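PDB 3K1T: glutamate--cysteine ligase GshA, which probably acts as a ligase that joins glutamate to cysteine to form gamma-glutamylcysteine. Local coordinates for residues K338-E343 against T362-D367; T333-K338 against Y403-V408; L79-A84 against L122-L127; V88-P93 against M348-V353. One frame throughout, in Å; residues are numbered along the deposited sequence. Where two conformers were deposited one is given.

Contact 1. Residues K338-E343 against T362-D367; sequences KDAVAE and TSRGAD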
loop_
_atom_site.group_PDB
_atom_site.type_symbol
_atom_site.label_atom_id
_atom_site.label_comp_id
_atom_site.label_asym_id
_atom_site.label_seq_id
_atom_site.Cartn_x
_atom_site.Cartn_y
_atom_site.Cartn_z
ATOM N N LYS A 338 31.444 3.600 6.956
ATOM C CA LYS A 338 32.847 3.515 7.285
ATOM C C LYS A 338 33.578 4.659 6.597
ATOM O O LYS A 338 33.241 5.789 6.846
ATOM C CB LYS A 338 33.414 2.124 6.969
ATOM C CG LYS A 338 34.729 1.845 7.705
ATOM C CD LYS A 338 35.124 0.375 7.687
ATOM C CE LYS A 338 36.494 0.200 8.338
ATOM N NZ LYS A 338 36.882 -1.234 8.394
ATOM N N ASP A 339 34.498 4.386 5.691
ATOM C CA ASP A 339 35.241 5.461 5.023
ATOM C C ASP A 339 34.548 6.058 3.791
ATOM O O ASP A 339 35.030 7.038 3.251
ATOM C CB ASP A 339 36.611 4.949 4.611
ATOM C CG ASP A 339 36.531 3.671 3.803
ATOM O OD1 ASP A 339 35.793 2.736 4.203
ATOM O OD2 ASP A 339 37.206 3.620 2.757
ATOM N N ALA A 340 33.434 5.474 3.354
ATOM C CA ALA A 340 32.786 5.908 2.112
ATOM C C ALA A 340 31.653 6.885 2.401
ATOM O O ALA A 340 30.777 6.586 3.210
ATOM C CB ALA A 340 32.224 4.669 1.346
ATOM N N VAL A 341 31.604 7.989 1.656
ATOM C CA VAL A 341 30.464 8.906 1.702
ATOM C C VAL A 341 29.202 8.195 1.137
ATOM O O VAL A 341 29.283 7.402 0.173
ATOM C CB VAL A 341 30.755 10.160 0.923
ATOM C CG1 VAL A 341 29.472 11.036 0.771
ATOM C CG2 VAL A 341 31.904 10.926 1.624
ATOM N N ALA A 342 28.066 8.429 1.764
ATOM C CA ALA A 342 26.799 7.845 1.338
ATOM C C ALA A 342 25.757 8.946 1.226
ATOM O O ALA A 342 25.831 9.938 1.958
ATOM C CB ALA A 342 26.342 6.788 2.342
ATOM N N GLU A 343 24.773 8.780 0.321
ATOM C CA GLU A 343 23.669 9.706 0.220
ATOM C C GLU A 343 22.408 8.978 -0.248
ATOM O O GLU A 343 22.483 8.128 -1.126
ATOM C CB GLU A 343 23.998 10.921 -0.668
ATOM C CG GLU A 343 24.536 10.620 -2.082
ATOM C CD GLU A 343 25.108 11.858 -2.725
ATOM O OE1 GLU A 343 24.286 12.743 -3.076
ATOM O OE2 GLU A 343 26.361 11.966 -2.849
ATOM N N THR A 362 32.171 5.293 -4.566
ATOM C CA THR A 362 33.354 4.456 -4.802
ATOM C C THR A 362 34.655 5.259 -4.682
ATOM O O THR A 362 35.666 4.706 -4.317
ATOM C CB THR A 362 33.305 3.742 -6.174
ATOM O OG1 THR A 362 33.129 4.721 -7.182
ATOM C CG2 THR A 362 32.133 2.775 -6.257
ATOM N N SER A 363 34.644 6.543 -4.992
ATOM C CA SER A 363 35.800 7.392 -4.761
ATOM C C SER A 363 35.997 7.641 -3.268
ATOM O O SER A 363 35.054 7.523 -2.470
ATOM C CB SER A 363 35.655 8.736 -5.468
ATOM O OG SER A 363 35.623 8.564 -6.879
ATOM N N ARG A 364 37.228 8.011 -2.913
ATOM C CA ARG A 364 37.608 8.228 -1.497
ATOM C C ARG A 364 38.345 9.509 -1.046
ATOM O O ARG A 364 38.960 9.464 0.016
ATOM C CB ARG A 364 38.512 7.083 -1.055
ATOM C CG ARG A 364 37.834 5.751 -0.980
ATOM C CD ARG A 364 36.969 5.716 0.220
ATOM N NE ARG A 364 36.439 4.388 0.344
ATOM C CZ ARG A 364 35.378 3.967 -0.313
ATOM N NH1 ARG A 364 34.707 4.784 -1.080
ATOM N NH2 ARG A 364 35.006 2.733 -0.152
ATOM N N GLY A 365 38.296 10.629 -1.768
ATOM C CA GLY A 365 38.981 11.867 -1.291
ATOM C C GLY A 365 38.256 12.696 -0.220
ATOM O O GLY A 365 37.079 12.443 0.071
ATOM N N ALA A 366 38.963 13.696 0.349
ATOM C CA ALA A 366 38.422 14.656 1.325
ATOM C C ALA A 366 37.171 15.387 0.840
ATOM O O ALA A 366 36.352 15.811 1.664
ATOM C CB ALA A 366 39.528 15.711 1.731
ATOM N N ASP A 367 36.998 15.513 -0.473
ATOM C CA ASP A 367 35.862 16.279 -1.015
ATOM C C ASP A 367 34.689 15.430 -1.545
ATOM O O ASP A 367 33.813 15.932 -2.247
ATOM C CB ASP A 367 36.331 17.217 -2.091
ATOM C CG ASP A 367 37.140 18.384 -1.531
ATOM O OD1 ASP A 367 36.953 18.778 -0.344
ATOM O OD2 ASP A 367 37.956 18.910 -2.312
HETATM O O HOH W 1 37.458 8.201 2.825
HETATM O O HOH W 2 33.759 8.544 -0.244
#
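R364 reaches back from its loop to D339 and A340, and its guanidinium group meets a charge at one edge and a methyl group over one face. The charge is the carboxylate of D339, whose OD2 accepts a hydrogen bond from R364 NE at 2.6 Å in a salt bridge. That bond is bent, with an N-H...O angle of 137°, and the donor comes from above the carboxylate plane, the two flat groups standing 82° apart. D339 and R364 were each modelled in two conformers, so the salt bridge describes one state and may not be permanent. The methyl of A340 lies against one face of the guanidinium, offset toward the rim, its CB 3.5 Å from R364 NH1. A340 opens strand 340-349, which turns back tightly from strand 335-337 and also forms a hairpin with strand 352-361; the loop carrying R364 leaves the far end of that second hairpin. A fold in the arginine chain at chi2 (-75°) swings the head back toward its own backbone, where NH1 donates to S363 O at 3.1 Å and also bonds H361 O. A water completes the join, accepting from V341 N at 2.9 Å and donating to S363 O at 2.8 Å.

Contact 2. Residues T333-K338 against Y403-V408; sequences TFEHLK and YAYGVV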
loop_
_atom_site.group_PDB
_atom_site.type_symbol
_atom_site.label_atom_id
_atom_site.label_comp_id
_atom_site.label_asym_id
_atom_site.label_seq_id
_atom_site.Cartn_x
_atom_site.Cartn_y
_atom_site.Cartn_z
ATOM N N THR A 333 26.858 16.190 2.080
ATOM C CA THR A 333 26.409 15.004 2.796
ATOM C C THR A 333 27.521 14.554 3.743
ATOM O O THR A 333 28.665 14.373 3.312
ATOM C CB THR A 333 26.013 13.810 1.908
ATOM O OG1 THR A 333 25.861 12.621 2.743
ATOM C CG2 THR A 333 27.060 13.542 0.770
ATOM N N PHE A 334 27.187 14.367 5.026
ATOM C CA PHE A 334 28.157 13.852 5.998
ATOM C C PHE A 334 27.842 12.428 6.417
ATOM O O PHE A 334 28.480 11.897 7.315
ATOM C CB PHE A 334 28.274 14.773 7.218
ATOM C CG PHE A 334 28.741 16.141 6.862
ATOM C CD1 PHE A 334 29.991 16.325 6.310
ATOM C CD2 PHE A 334 27.910 17.222 6.976
ATOM C CE1 PHE A 334 30.431 17.595 5.935
ATOM C CE2 PHE A 334 28.340 18.491 6.612
ATOM C CZ PHE A 334 29.610 18.672 6.086
ATOM N N GLU A 335 26.907 11.771 5.737
ATOM C CA GLU A 335 26.672 10.358 6.027
ATOM C C GLU A 335 27.825 9.531 5.429
ATOM O O GLU A 335 28.242 9.785 4.294
ATOM C CB GLU A 335 25.333 9.903 5.459
ATOM C CG GLU A 335 24.145 10.630 6.053
ATOM C CD GLU A 335 22.812 9.944 5.703
ATOM O OE1 GLU A 335 22.525 8.872 6.279
ATOM O OE2 GLU A 335 22.091 10.456 4.825
ATOM N N HIS A 336 28.345 8.589 6.201
ATOM C CA HIS A 336 29.398 7.707 5.758
ATOM C C HIS A 336 29.087 6.263 6.153
ATOM O O HIS A 336 28.637 5.975 7.276
ATOM C CB HIS A 336 30.726 8.045 6.431
ATOM C CG HIS A 336 31.406 9.264 5.910
ATOM N ND1 HIS A 336 30.947 10.543 6.160
ATOM C CD2 HIS A 336 32.538 9.401 5.173
ATOM C CE1 HIS A 336 31.782 11.416 5.608
ATOM N NE2 HIS A 336 32.744 10.750 4.987
ATOM N N LEU A 337 29.411 5.352 5.248
ATOM C CA LEU A 337 29.511 3.933 5.568
ATOM C C LEU A 337 30.992 3.643 5.709
ATOM O O LEU A 337 31.722 3.506 4.725
ATOM C CB LEU A 337 28.875 3.067 4.463
ATOM C CG LEU A 337 28.772 1.565 4.782
ATOM C CD1 LEU A 337 27.625 1.323 5.788
ATOM C CD2 LEU A 337 28.573 0.759 3.429
ATOM N N LYS A 338 31.444 3.600 6.956
ATOM C CA LYS A 338 32.847 3.515 7.285
ATOM C C LYS A 338 33.578 4.659 6.597
ATOM O O LYS A 338 33.241 5.789 6.846
ATOM C CB LYS A 338 33.414 2.124 6.969
ATOM C CG LYS A 338 34.729 1.845 7.705
ATOM C CD LYS A 338 35.124 0.375 7.687
ATOM C CE LYS A 338 36.494 0.200 8.338
ATOM N NZ LYS A 338 36.882 -1.234 8.394
ATOM N N TYR A 403 11.501 8.915 8.490
ATOM C CA TYR A 403 10.265 9.661 8.326
ATOM C C TYR A 403 10.566 11.044 7.719
ATOM O O TYR A 403 9.878 11.472 6.751
ATOM C CB TYR A 403 9.442 9.789 9.630
ATOM C CG TYR A 403 8.178 10.590 9.446
ATOM C CD1 TYR A 403 7.129 10.108 8.665
ATOM C CD2 TYR A 403 8.011 11.838 10.053
ATOM C CE1 TYR A 403 5.968 10.827 8.478
ATOM C CE2 TYR A 403 6.824 12.593 9.850
ATOM C CZ TYR A 403 5.813 12.079 9.051
ATOM O OH TYR A 403 4.637 12.805 8.842
ATOM N N ALA A 404 11.578 11.730 8.267
ATOM C CA ALA A 404 11.989 13.023 7.730
ATOM C C ALA A 404 12.449 12.905 6.264
ATOM O O ALA A 404 12.077 13.736 5.442
ATOM C CB ALA A 404 13.096 13.696 8.604
ATOM N N TYR A 405 13.209 11.867 5.930
ATOM C CA TYR A 405 13.596 11.654 4.528
ATOM C C TYR A 405 12.341 11.529 3.634
ATOM O O TYR A 405 12.279 12.106 2.525
ATOM C CB TYR A 405 14.464 10.398 4.366
ATOM C CG TYR A 405 15.893 10.502 4.875
ATOM C CD1 TYR A 405 16.359 11.643 5.491
ATOM C CD2 TYR A 405 16.782 9.434 4.739
ATOM C CE1 TYR A 405 17.697 11.725 5.953
ATOM C CE2 TYR A 405 18.108 9.514 5.199
ATOM C CZ TYR A 405 18.555 10.668 5.797
ATOM O OH TYR A 405 19.858 10.778 6.267
ATOM N N GLY A 406 11.365 10.756 4.094
ATOM C CA GLY A 406 10.143 10.555 3.304
ATOM C C GLY A 406 9.285 11.803 3.174
ATOM O O GLY A 406 8.609 11.999 2.156
ATOM N N VAL A 407 9.310 12.669 4.187
ATOM C CA VAL A 407 8.611 13.956 4.102
ATOM C C VAL A 407 9.257 14.887 3.024
ATOM O O VAL A 407 8.576 15.413 2.124
ATOM C CB VAL A 407 8.554 14.658 5.470
ATOM C CG1 VAL A 407 8.119 16.135 5.307
ATOM C CG2 VAL A 407 7.630 13.905 6.451
ATOM N N VAL A 408 10.577 15.042 3.075
ATOM C CA VAL A 408 11.254 15.927 2.140
ATOM C C VAL A 408 11.153 15.349 0.721
ATOM O O VAL A 408 10.936 16.085 -0.244
ATOM C CB VAL A 408 12.712 16.181 2.549
ATOM C CG1 VAL A 408 13.420 17.114 1.526
ATOM C CG2 VAL A 408 12.743 16.787 4.020
#
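E335 and Y405 bridge strand and helix over a long distance: their CA atoms are 13.2 Å apart, yet the ends of their side chains meet. Among the polar interactions, the direct one is a weak hydrogen bond from Y405 OH to E335 OE2, 2.7 Å long. The two side chains approach from opposite directions, and the carboxylate plane is inclined 55° to the phenol ring. Extension beyond CG (chi2 -167°) carries the glutamate head away from its strand to reach the hydroxyl. Each group also has stronger company: E335 OE1 is hydrogen-bonded to Y358 OH, while Y405 OH is shared with N52 ND2 and R401 NH1. The buried oxygens thus belong to a network in which this bond is one link, and the several partners probably fix the carboxylate and the position of the hydroxyl.

A further hydrogen bond lies where the strand begins: T333 OG1 accepts from E335 N at 3.3 Å, an ST turn.

Apolar packing surrounds the polar link. P344 touches both E335 and Y405, L50 and L57 press on the tyrosine, and F402 meets its ring edge-to-face; these neighbours, more than the hydroxyl's bonds, probably set how the ring is turned. The whole is a helix laid over an antiparallel sheet: helix 398-421 rests on strands 45-52, 57-63 and 340-349, and a long tyrosine runs from it to the short strand 335-337, which lies between 6-7 and 340-349.

Contact 3. Residues L79-A84 against L122-L127; sequences LCIQAA and LRQAGL. With SO4 (sulfate ion), chain D.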
loop_
_atom_site.group_PDB
_atom_site.type_symbol
_atom_site.label_atom_id
_atom_site.label_comp_id
_atom_site.label_asym_id
_atom_site.label_seq_id
_atom_site.Cartn_x
_atom_site.Cartn_y
_atom_site.Cartn_z
ATOM N N LEU A 79 4.788 -4.024 -0.349
ATOM C CA LEU A 79 4.474 -2.597 -0.231
ATOM C C LEU A 79 4.573 -1.912 -1.605
ATOM O O LEU A 79 3.731 -1.095 -1.978
ATOM C CB LEU A 79 5.433 -1.944 0.751
ATOM C CG LEU A 79 5.225 -0.463 1.074
ATOM C CD1 LEU A 79 4.033 -0.400 1.983
ATOM C CD2 LEU A 79 6.456 0.119 1.816
ATOM N N CYS A 80 5.598 -2.263 -2.375
ATOM C CA CYS A 80 5.734 -1.746 -3.749
ATOM C C CYS A 80 4.622 -2.160 -4.650
ATOM O O CYS A 80 4.109 -1.353 -5.458
ATOM C CB CYS A 80 7.023 -2.229 -4.420
ATOM S SG CYS A 80 8.466 -1.529 -3.797
ATOM N N ILE A 81 4.248 -3.422 -4.580
ATOM C CA ILE A 81 3.167 -3.964 -5.391
ATOM C C ILE A 81 1.847 -3.234 -5.102
ATOM O O ILE A 81 1.099 -2.839 -6.035
ATOM C CB ILE A 81 3.022 -5.505 -5.230
ATOM C CG1 ILE A 81 4.292 -6.188 -5.742
ATOM C CG2 ILE A 81 1.688 -6.036 -5.889
ATOM C CD1 ILE A 81 4.474 -7.665 -5.292
ATOM N N GLN A 82 1.555 -3.038 -3.810
ATOM C CA GLN A 82 0.328 -2.370 -3.434
ATOM C C GLN A 82 0.308 -0.918 -3.950
ATOM O O GLN A 82 -0.690 -0.449 -4.515
ATOM C CB GLN A 82 0.162 -2.405 -1.909
ATOM C CG GLN A 82 -1.177 -1.888 -1.428
ATOM C CD GLN A 82 -1.263 -1.956 0.091
ATOM O OE1 GLN A 82 -1.635 -2.984 0.654
ATOM N NE2 GLN A 82 -0.925 -0.882 0.732
ATOM N N ALA A 83 1.436 -0.218 -3.795
ATOM C CA ALA A 83 1.522 1.158 -4.268
ATOM C C ALA A 83 1.400 1.210 -5.798
ATOM O O ALA A 83 0.800 2.108 -6.354
ATOM C CB ALA A 83 2.849 1.800 -3.782
ATOM N N ALA A 84 2.010 0.255 -6.487
ATOM C CA ALA A 84 1.900 0.192 -7.945
ATOM C C ALA A 84 0.437 -0.044 -8.341
ATOM O O ALA A 84 -0.049 0.558 -9.287
ATOM C CB ALA A 84 2.775 -0.935 -8.517
ATOM N N LEU A 122 5.297 -4.630 -11.821
ATOM C CA LEU A 122 4.140 -4.284 -12.634
ATOM C C LEU A 122 3.282 -5.528 -12.955
ATOM O O LEU A 122 2.063 -5.429 -12.982
ATOM C CB LEU A 122 4.589 -3.590 -13.928
ATOM C CG LEU A 122 5.315 -2.241 -13.756
ATOM C CD1 LEU A 122 5.998 -1.822 -15.070
ATOM C CD2 LEU A 122 4.387 -1.158 -13.270
ATOM N N ARG A 123 3.917 -6.681 -13.174
ATOM C CA ARG A 123 3.203 -7.940 -13.383
ATOM C C ARG A 123 2.471 -8.378 -12.106
ATOM O O ARG A 123 1.324 -8.876 -12.167
ATOM C CB ARG A 123 4.152 -9.058 -13.845
ATOM C CG ARG A 123 4.587 -8.836 -15.327
ATOM C CD ARG A 123 5.520 -9.922 -15.831
ATOM N NE ARG A 123 5.839 -9.638 -17.234
ATOM C CZ ARG A 123 6.973 -9.944 -17.855
ATOM N NH1 ARG A 123 7.951 -10.570 -17.216
ATOM N NH2 ARG A 123 7.122 -9.623 -19.150
ATOM N N GLN A 124 3.155 -8.266 -10.979
ATOM C CA GLN A 124 2.518 -8.561 -9.669
ATOM C C GLN A 124 1.342 -7.620 -9.363
ATOM O O GLN A 124 0.411 -8.006 -8.666
ATOM C CB GLN A 124 3.522 -8.544 -8.527
ATOM C CG GLN A 124 4.680 -9.591 -8.638
ATOM C CD GLN A 124 4.308 -10.962 -8.177
ATOM O OE1 GLN A 124 3.596 -11.689 -8.860
ATOM N NE2 GLN A 124 4.763 -11.315 -7.001
ATOM N N ALA A 125 1.359 -6.429 -9.951
ATOM C CA ALA A 125 0.235 -5.507 -9.866
ATOM C C ALA A 125 -0.903 -5.890 -10.787
ATOM O O ALA A 125 -1.949 -5.256 -10.770
ATOM C CB ALA A 125 0.706 -4.010 -10.104
ATOM N N GLY A 126 -0.724 -6.951 -11.557
ATOM C CA GLY A 126 -1.789 -7.505 -12.374
ATOM C C GLY A 126 -1.847 -7.016 -13.819
ATOM O O GLY A 126 -2.880 -7.110 -14.449
ATOM N N LEU A 127 -0.755 -6.442 -14.297
ATOM C CA LEU A 127 -0.665 -6.034 -15.699
ATOM C C LEU A 127 0.078 -7.081 -16.540
ATOM O O LEU A 127 0.977 -7.762 -16.061
ATOM C CB LEU A 127 0.031 -4.695 -15.777
ATOM C CG LEU A 127 -0.717 -3.508 -15.186
ATOM C CD1 LEU A 127 0.256 -2.340 -15.061
ATOM C CD2 LEU A 127 -1.960 -3.142 -16.065
HETATM S S SO4 D . 8.273 -11.718 -13.680
HETATM O O1 SO4 D . 9.499 -12.140 -13.054
HETATM O O2 SO4 D . 7.152 -11.525 -12.733
HETATM O O3 SO4 D . 8.685 -10.425 -14.226
HETATM O O4 SO4 D . 7.787 -12.463 -14.837
#
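I81 holds CG1 beside its backbone N (chi1 -64°) and CG2 anti to it, and with chi2 at 164° the chain straightens so that CD1 comes within 3.5 Å of Q124 CB. Q124 bends at chi2 (-82°), which leads its amide away and leaves its CB and CG to meet the isoleucine. The other branch, I81 CG2, lies against the backbone, 3.6 Å from Q124 O. One turn further along, the small residues pair directly: A84 CB and A125 CB touch at 4.0 Å, and the backbones come close enough for the CA atoms of I81 and A125 to be 5.6 Å apart. With an alanine here in place of I81, a gap would probably open beside Q124, which would be set freer to turn.

The helix ends at Q124, within the contact, in a Schellman motif: at G126 phi is positive, G126 N bonds R123 O and L127 N bonds L122 O. On another side, R123 NH1 grips two oxygens of a sulfate, probably from the crystallisation liquor, at 3.0 Å from O4 and 3.1 Å from O3, and H120 ND1 also bonds the ion.

Helix 109-124 is the crossover of a beta-alpha-beta unit between parallel strands 97-102 and 128-133, with L122 from the helix and L127 from the loop after it resting on L98. Helix 77-91 lies alongside, and T388 of the second subunit packs on both I81 and Q124.

Contact 4. Residues V88-P93 against M348-V353; sequences VEKICP and MMDHFV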
loop_
_atom_site.group_PDB
_atom_site.type_symbol
_atom_site.label_atom_id
_atom_site.label_comp_id
_atom_site.label_asym_id
_atom_site.label_seq_id
_atom_site.Cartn_x
_atom_site.Cartn_y
_atom_site.Cartn_z
ATOM N N VAL A 88 -1.731 2.361 -10.793
ATOM C CA VAL A 88 -2.546 1.861 -11.902
ATOM C C VAL A 88 -4.007 2.331 -11.815
ATOM O O VAL A 88 -4.579 2.785 -12.817
ATOM C CB VAL A 88 -2.469 0.341 -11.990
ATOM C CG1 VAL A 88 -3.569 -0.243 -12.963
ATOM C CG2 VAL A 88 -1.041 -0.090 -12.370
ATOM N N GLU A 89 -4.623 2.207 -10.646
ATOM C CA GLU A 89 -6.006 2.628 -10.463
ATOM C C GLU A 89 -6.243 4.126 -10.654
ATOM O O GLU A 89 -7.339 4.508 -11.042
ATOM C CB GLU A 89 -6.519 2.245 -9.072
ATOM C CG GLU A 89 -6.652 0.764 -8.860
ATOM C CD GLU A 89 -6.921 0.402 -7.395
ATOM O OE1 GLU A 89 -7.432 1.284 -6.662
ATOM O OE2 GLU A 89 -6.613 -0.749 -7.001
ATOM N N LYS A 90 -5.244 4.976 -10.381
ATOM C CA LYS A 90 -5.386 6.429 -10.533
ATOM C C LYS A 90 -5.025 6.896 -11.936
ATOM O O LYS A 90 -5.663 7.806 -12.462
ATOM C CB LYS A 90 -4.483 7.194 -9.547
ATOM C CG LYS A 90 -5.015 7.120 -8.134
ATOM C CD LYS A 90 -4.172 7.859 -7.147
ATOM C CE LYS A 90 -4.738 7.609 -5.759
ATOM N NZ LYS A 90 -3.847 8.107 -4.728
ATOM N N ILE A 91 -4.017 6.279 -12.530
ATOM C CA ILE A 91 -3.415 6.797 -13.768
ATOM C C ILE A 91 -3.855 6.030 -15.013
ATOM O O ILE A 91 -3.949 6.609 -16.089
ATOM C CB ILE A 91 -1.871 6.759 -13.695
ATOM C CG1 ILE A 91 -1.342 7.627 -12.531
ATOM C CG2 ILE A 91 -1.240 7.196 -15.029
ATOM C CD1 ILE A 91 -1.778 9.111 -12.594
ATOM N N CYS A 92 -4.070 4.727 -14.892
ATOM C CA CYS A 92 -4.564 3.958 -16.052
ATOM C C CYS A 92 -5.558 2.869 -15.591
ATOM O O CYS A 92 -5.293 1.667 -15.696
ATOM C CB CYS A 92 -3.386 3.397 -16.875
ATOM S SG CYS A 92 -2.152 2.482 -15.963
ATOM N N PRO A 93 -6.731 3.304 -15.089
ATOM C CA PRO A 93 -7.584 2.408 -14.310
ATOM C C PRO A 93 -8.084 1.185 -15.026
ATOM O O PRO A 93 -8.346 0.172 -14.370
ATOM C CB PRO A 93 -8.771 3.308 -13.885
ATOM C CG PRO A 93 -8.687 4.523 -14.709
ATOM C CD PRO A 93 -7.216 4.690 -15.037
HETATM N N MSE A 348 9.195 6.405 -4.627
HETATM C CA MSE A 348 7.772 6.567 -4.487
HETATM C C MSE A 348 7.043 5.986 -5.676
HETATM O O MSE A 348 7.556 6.028 -6.795
HETATM C CB MSE A 348 7.410 8.038 -4.310
HETATM C CG MSE A 348 7.839 8.545 -2.895
HETATM SE SE MSE A 348 8.288 10.440 -2.872
HETATM C CE MSE A 348 9.830 10.349 -4.046
HETATM N N MSE A 349 5.874 5.415 -5.412
HETATM C CA MSE A 349 4.895 5.070 -6.446
HETATM C C MSE A 349 3.563 5.678 -6.042
HETATM O O MSE A 349 3.189 5.655 -4.851
HETATM C CB MSE A 349 4.832 3.547 -6.640
HETATM C CG MSE A 349 6.190 2.994 -7.004
HETATM SE SE MSE A 349 6.087 1.104 -7.587
HETATM C CE MSE A 349 5.585 1.526 -9.405
ATOM N N ASP A 350 2.884 6.310 -6.989
ATOM C CA ASP A 350 1.794 7.243 -6.650
ATOM C C ASP A 350 2.386 8.194 -5.588
ATOM O O ASP A 350 3.570 8.578 -5.703
ATOM C CB ASP A 350 0.505 6.522 -6.195
ATOM C CG ASP A 350 -0.676 7.487 -6.022
ATOM O OD1 ASP A 350 -0.954 8.218 -6.951
ATOM O OD2 ASP A 350 -1.293 7.546 -4.962
ATOM N N HIS A 351 1.649 8.556 -4.536
ATOM C CA HIS A 351 2.241 9.483 -3.541
ATOM C C HIS A 351 2.759 8.754 -2.289
ATOM O O HIS A 351 2.850 9.356 -1.218
ATOM C CB HIS A 351 1.259 10.597 -3.174
ATOM C CG HIS A 351 -0.087 10.118 -2.683
ATOM N ND1 HIS A 351 -1.250 10.281 -3.420
ATOM C CD2 HIS A 351 -0.451 9.496 -1.533
ATOM C CE1 HIS A 351 -2.269 9.790 -2.728
ATOM N NE2 HIS A 351 -1.815 9.316 -1.579
ATOM N N PHE A 352 3.096 7.472 -2.413
ATOM C CA PHE A 352 3.534 6.653 -1.278
ATOM C C PHE A 352 5.021 6.361 -1.358
ATOM O O PHE A 352 5.544 5.981 -2.424
ATOM C CB PHE A 352 2.747 5.343 -1.230
ATOM C CG PHE A 352 1.297 5.552 -0.953
ATOM C CD1 PHE A 352 0.893 6.076 0.285
ATOM C CD2 PHE A 352 0.364 5.309 -1.895
ATOM C CE1 PHE A 352 -0.458 6.290 0.552
ATOM C CE2 PHE A 352 -0.999 5.564 -1.640
ATOM C CZ PHE A 352 -1.389 6.070 -0.422
ATOM N N VAL A 353 5.701 6.515 -0.228
ATOM C CA VAL A 353 7.103 6.116 -0.140
ATOM C C VAL A 353 7.207 4.596 -0.019
ATOM O O VAL A 353 6.626 3.998 0.898
ATOM C CB VAL A 353 7.805 6.793 1.043
ATOM C CG1 VAL A 353 9.255 6.310 1.145
ATOM C CG2 VAL A 353 7.669 8.358 0.960
#
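D350 and H351 form the corners of a type II' turn from M349 to F352, closed by F352 N to M349 O at 3.0 Å, and K90 in the last turn of its helix faces them with its CA 8.2 Å from that of D350. The lysine is fully extended beyond CG, and its side chain crosses that of D350 at about a right angle. Its NZ donates to D350 OD2 at 2.6 Å in a salt bridge, meeting the oxygen on its syn side, 27° out of the carboxylate plane. The aliphatic part follows the same group, K90 CD being 3.2 Å from D350 OD1. With chi1 at -172°, D350 holds its carboxylate anti to its own N, and OD2 also sits over one face of the H351 ring, 3.1 Å above its plane. K90 NZ in turn comes within 3.1 Å of H351 CE1, approaching the ring obliquely. Ammonium, carboxylate oxygen and imidazole thus cluster together, each beside the other two. A leucine replacing D350 would be likely to leave the ammonium of K90 without its mate across this contact, and free to swing away from the turn.

H351 NE2 is hydrogen-bonded to E89 OE2 of the second subunit, and W37 of its own chain stacks on the ring. The same bond recurs with the subunits exchanged. The turn joins strands 340-349 and 352-361 into a hairpin whose tip lies under helix 77-91, where M349 packs on A83 and A84, and D350 and F352 on V86, while strand 45-52 pairs along 340-349.

How the contacts relate
Strand 340-349 ties three of the contacts together: contact 1 sits at its start and contact 4 at its end, centres about 35 Å apart on opposite sides of the chain's centre, while contact 2 uses the strand 335-337 paired to it. Contacts 3 and 4 lie side by side, centres about 10 Å apart, sharing helix 77-91, and both border the second subunit. Contact 1 is the most exposed, only partly buried, relying on waters and a salt bridge with alternative conformers. Contact 4 also rests on a salt bridge, but at the subunit interface and with a buried carboxylate. Contact 2 is buried and polar, one link in a network; contact 3 is buried and packs through carbon atoms.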